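Local atomic coordinates of citrate synthase (Metallosphaera sedula, PDB entry 6ABW), a protein that probably catalyses the condensation of oxaloacetate with acetyl-CoA to give citrate and free CoA, a step of the tricarboxylic acid cycle. Residues R138-V143 with K166-A171; A149-K154 with P338-T343. All coordinates share one frame; numbering follows the deposited sequence.

Interaction 1: R138-V143 with K166-A171; sequences RASTVV and KSFLKA
Phe168 packs against Ser140 and Val143 in a small, buried helix-to-helix contact, 150 Å² in all, between helix 128-151 and the short helix 164-173, with no hydrogen bond across it. The backbones come near at one point, where Ser140 CA and Phe168 CA are 5.9 Å apart. One phenyl ring does most of the work. Its CG stands anti to the backbone N (chi1 171°), which carries the ring away from its own helix and into the angle between Ser140 and Val143. The serine hydroxyl meets the root of the ring at a slant, Ser140 OG lying 3.4 Å from Phe168 CD1, while the carbonyl Ser140 O rests 3.8 Å from Phe168 CE1. One turn further on, a valine methyl closes on the far end of the ring, with Val143 CG1 3.8 Å from Phe168 CZ. Leu345 and Leu348 of helix 342-365 and Met185 of helix 179-191 also touch this ring. Replacing Phe168 by an alanine would probably leave Val143 CG1 without this ring to pack on and open a gap where these helices converge. This is plain helix packing within the mainly helical citrate synthase fold, helices 128-151, 164-173, 179-191 and 342-365 meeting round one phenylalanine.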
# COMPACT_ATOMS: atom_id res chain seq x y z
N ARG A 138 3.30 -11.03 14.62
CA ARG A 138 2.22 -10.08 14.75
C ARG A 138 1.11 -10.29 13.69
O ARG A 138 -0.03 -10.01 13.95
CB ARG A 138 2.77 -8.67 14.74
CG ARG A 138 3.58 -8.44 16.03
CD ARG A 138 4.46 -7.24 15.98
NE ARG A 138 5.16 -7.16 17.25
CZ ARG A 138 6.22 -6.41 17.52
NH1 ARG A 138 6.84 -5.71 16.60
NH2 ARG A 138 6.74 -6.44 18.76
N ALA A 139 1.48 -10.85 12.54
CA ALA A 139 0.50 -11.30 11.54
C ALA A 139 -0.42 -12.35 12.12
O ALA A 139 -1.62 -12.30 11.88
CB ALA A 139 1.17 -11.77 10.26
N SER A 140 0.14 -13.24 12.93
CA SER A 140 -0.66 -14.23 13.66
C SER A 140 -1.68 -13.56 14.58
O SER A 140 -2.90 -13.87 14.55
CB SER A 140 0.29 -15.18 14.44
OG SER A 140 -0.46 -16.11 15.16
N THR A 141 -1.21 -12.61 15.38
CA THR A 141 -2.10 -11.88 16.27
C THR A 141 -3.22 -11.15 15.54
O THR A 141 -4.37 -11.22 15.93
CB THR A 141 -1.26 -10.90 17.07
OG1 THR A 141 -0.24 -11.64 17.78
CG2 THR A 141 -2.13 -10.13 18.08
N VAL A 142 -2.85 -10.47 14.46
CA VAL A 142 -3.82 -9.76 13.62
C VAL A 142 -4.84 -10.67 12.99
O VAL A 142 -6.04 -10.42 13.13
CB VAL A 142 -3.09 -8.94 12.55
CG1 VAL A 142 -4.06 -8.40 11.51
CG2 VAL A 142 -2.35 -7.80 13.28
N VAL A 143 -4.43 -11.79 12.39
CA VAL A 143 -5.38 -12.62 11.69
C VAL A 143 -6.37 -13.32 12.66
O VAL A 143 -7.58 -13.34 12.44
CB VAL A 143 -4.66 -13.60 10.75
CG1 VAL A 143 -5.67 -14.51 10.11
CG2 VAL A 143 -3.93 -12.84 9.65
N LYS A 166 0.17 -24.03 16.28
CA LYS A 166 -0.67 -24.28 17.45
C LYS A 166 -1.10 -23.00 18.19
O LYS A 166 -2.27 -22.86 18.53
CB LYS A 166 0.03 -25.27 18.43
CG LYS A 166 -0.92 -25.73 19.48
CD LYS A 166 -0.18 -26.66 20.43
CE LYS A 166 -1.12 -27.03 21.57
NZ LYS A 166 -0.55 -28.25 22.27
N SER A 167 -0.19 -22.09 18.38
CA SER A 167 -0.48 -20.79 19.03
C SER A 167 -1.53 -20.00 18.27
O SER A 167 -2.47 -19.42 18.89
CB SER A 167 0.78 -19.97 19.23
OG SER A 167 1.69 -20.61 20.12
N PHE A 168 -1.44 -20.06 16.94
CA PHE A 168 -2.38 -19.36 16.05
C PHE A 168 -3.79 -19.98 16.14
O PHE A 168 -4.83 -19.31 16.34
CB PHE A 168 -1.81 -19.31 14.60
CG PHE A 168 -2.83 -18.80 13.63
CD1 PHE A 168 -3.29 -17.49 13.75
CD2 PHE A 168 -3.43 -19.65 12.64
CE1 PHE A 168 -4.26 -16.98 12.90
CE2 PHE A 168 -4.40 -19.14 11.80
CZ PHE A 168 -4.80 -17.79 11.91
N LEU A 169 -3.86 -21.32 16.10
CA LEU A 169 -5.14 -22.01 16.22
C LEU A 169 -5.79 -21.85 17.60
O LEU A 169 -6.99 -21.66 17.68
CB LEU A 169 -5.01 -23.47 15.88
CG LEU A 169 -4.65 -23.86 14.44
CD1 LEU A 169 -4.36 -25.35 14.38
CD2 LEU A 169 -5.75 -23.47 13.47
N LYS A 170 -5.00 -21.89 18.66
CA LYS A 170 -5.54 -21.65 19.98
C LYS A 170 -6.04 -20.25 20.18
O LYS A 170 -7.09 -20.08 20.79
CB LYS A 170 -4.49 -21.97 21.03
CG LYS A 170 -4.24 -23.43 21.18
CD LYS A 170 -3.34 -23.65 22.42
CE LYS A 170 -4.13 -23.41 23.73
NZ LYS A 170 -3.22 -23.29 24.91
N ALA A 171 -5.34 -19.24 19.66
CA ALA A 171 -5.83 -17.86 19.76
C ALA A 171 -7.10 -17.70 18.94
O ALA A 171 -8.12 -17.12 19.40
CB ALA A 171 -4.76 -16.87 19.29

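Interaction 2: A149-K154 with P338-T343; sequences AKEGKK and PVYMFT
The Tyr340 ring is sandwiched: Pro338 CB sits over one face, 3.7 Å above the plane and towards the rim, and Lys150 CE lies over the opposite face, while Glu151 OE1 stands at the edge, in the ring plane. On the lysine side the aliphatic chain runs past the ring in the opposite sense to the tyrosine, bringing Lys150 CE to 3.3 Å from Tyr340 CD1 in a CH-pi contact. Bends in the outer part of the chain (chi3 75°) fold the lysine so that its ammonium also stays over the face, Lys150 NZ being 4.7 Å from the centroid of the Tyr340 ring in a cation-pi interaction. That nitrogen has a stronger polar partner in the carbonyl of Ser102, which also draws the ammonium to it.

Both charged residues come from the last turn of helix 128-151, which ends in a Schellman motif with Gly152 at positive phi; Tyr340 belongs to the 3-10 turn leading into helix 342-365. The phenol donates to the carboxylate, Tyr340 OH to Glu151 OE1 at 2.7 Å, reaching the oxygen from well above the carboxylate plane, 60° out of it. Ring and carboxylate planes are turned 72° apart. The other carboxylate oxygen only grazes the proline, Glu151 OE2 lying 4.1 Å from Pro338 CG.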
# COMPACT_ATOMS: atom_id res chain seq x y z
N ALA A 149 -13.09 -10.68 15.85
CA ALA A 149 -13.94 -9.53 15.60
C ALA A 149 -15.13 -9.78 14.73
O ALA A 149 -16.26 -9.37 15.04
CB ALA A 149 -13.17 -8.34 15.12
N LYS A 150 -14.89 -10.44 13.60
CA LYS A 150 -15.96 -10.70 12.66
C LYS A 150 -17.02 -11.67 13.27
O LYS A 150 -18.20 -11.52 12.98
CB LYS A 150 -15.41 -11.19 11.33
CG LYS A 150 -14.75 -10.08 10.54
CD LYS A 150 -14.14 -10.60 9.22
CE LYS A 150 -15.17 -10.89 8.14
NZ LYS A 150 -16.11 -9.80 7.74
N GLU A 151 -16.58 -12.55 14.12
CA GLU A 151 -17.43 -13.51 14.79
C GLU A 151 -18.07 -12.90 16.08
O GLU A 151 -18.95 -13.53 16.65
CB GLU A 151 -16.63 -14.73 15.17
CG GLU A 151 -16.09 -15.64 14.07
CD GLU A 151 -17.12 -16.50 13.33
OE1 GLU A 151 -17.95 -15.96 12.50
OE2 GLU A 151 -17.02 -17.76 13.51
N GLY A 152 -17.64 -11.72 16.54
CA GLY A 152 -18.19 -11.05 17.73
C GLY A 152 -17.72 -11.71 19.00
O GLY A 152 -18.44 -11.71 19.97
N LYS A 153 -16.50 -12.27 19.01
CA LYS A 153 -15.90 -12.86 20.22
C LYS A 153 -14.89 -11.91 20.84
O LYS A 153 -14.33 -11.03 20.18
CB LYS A 153 -15.13 -14.12 19.89
CG LYS A 153 -15.98 -15.29 19.41
CD LYS A 153 -15.01 -16.44 19.11
CE LYS A 153 -15.62 -17.82 19.14
NZ LYS A 153 -16.80 -17.83 18.26
N LYS A 154 -14.60 -12.12 22.11
CA LYS A 154 -13.61 -11.35 22.78
C LYS A 154 -12.19 -11.53 22.18
O LYS A 154 -11.87 -12.62 21.69
CB LYS A 154 -13.61 -11.84 24.24
CG LYS A 154 -12.87 -10.97 25.20
CD LYS A 154 -13.38 -11.08 26.66
CE LYS A 154 -13.63 -12.51 27.12
NZ LYS A 154 -12.54 -13.48 26.79
N PRO A 338 -14.15 -19.77 8.80
CA PRO A 338 -15.14 -19.50 7.77
C PRO A 338 -14.50 -19.13 6.41
O PRO A 338 -13.38 -18.59 6.38
CB PRO A 338 -15.96 -18.35 8.36
CG PRO A 338 -15.43 -18.10 9.71
CD PRO A 338 -14.19 -18.85 9.95
N VAL A 339 -15.29 -19.23 5.37
CA VAL A 339 -14.85 -18.93 4.02
C VAL A 339 -14.28 -17.47 3.93
O VAL A 339 -13.32 -17.19 3.23
CB VAL A 339 -15.96 -19.13 2.99
CG1 VAL A 339 -15.51 -18.71 1.58
CG2 VAL A 339 -16.36 -20.62 2.98
N TYR A 340 -14.86 -16.54 4.66
CA TYR A 340 -14.43 -15.15 4.58
C TYR A 340 -12.98 -14.93 5.03
O TYR A 340 -12.45 -13.83 4.84
CB TYR A 340 -15.38 -14.15 5.29
CG TYR A 340 -15.58 -14.32 6.77
CD1 TYR A 340 -14.55 -14.06 7.67
CD2 TYR A 340 -16.83 -14.70 7.30
CE1 TYR A 340 -14.73 -14.18 9.03
CE2 TYR A 340 -17.00 -14.85 8.67
CZ TYR A 340 -15.97 -14.57 9.53
OH TYR A 340 -16.11 -14.72 10.89
N MET A 341 -12.38 -15.90 5.67
CA MET A 341 -11.03 -15.80 6.16
C MET A 341 -10.03 -16.36 5.17
O MET A 341 -8.85 -16.22 5.46
CB MET A 341 -10.82 -16.56 7.49
CG MET A 341 -11.51 -15.92 8.71
SD MET A 341 -11.03 -14.24 9.03
CE MET A 341 -9.31 -14.41 9.41
N PHE A 342 -10.42 -17.01 4.05
CA PHE A 342 -9.40 -17.78 3.35
C PHE A 342 -8.22 -16.97 2.75
O PHE A 342 -7.07 -17.38 2.85
CB PHE A 342 -10.02 -18.66 2.28
CG PHE A 342 -10.97 -19.75 2.76
CD1 PHE A 342 -11.10 -20.09 4.07
CD2 PHE A 342 -11.67 -20.47 1.79
CE1 PHE A 342 -12.00 -21.12 4.43
CE2 PHE A 342 -12.54 -21.48 2.11
CZ PHE A 342 -12.70 -21.81 3.45
N THR A 343 -8.52 -15.83 2.15
CA THR A 343 -7.47 -15.00 1.61
C THR A 343 -6.59 -14.40 2.73
O THR A 343 -5.41 -14.17 2.51
CB THR A 343 -8.03 -13.95 0.62
OG1 THR A 343 -8.53 -14.69 -0.52
CG2 THR A 343 -6.93 -13.02 0.12

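How the interactions relate
Helix 128-151 serves both contacts: its middle meets 166-171 in interaction 1, and its C-terminal end meets 338-343 in interaction 2. The centres are 13 Å apart, and the two touch where Val143 O comes within 3.6 Å of Met341 CE, a packing contact. Helix 342-365 ties them further, since segment 338-343 runs into it and the helix then passes on to pack against interaction 1. The first contact is buried; the second lies at the surface and uses charged groups. Both lie away from the probable active-site residues His270 and Asp325, and the Tyr340 side chain is about 14 Å from the bound acetyl-CoA.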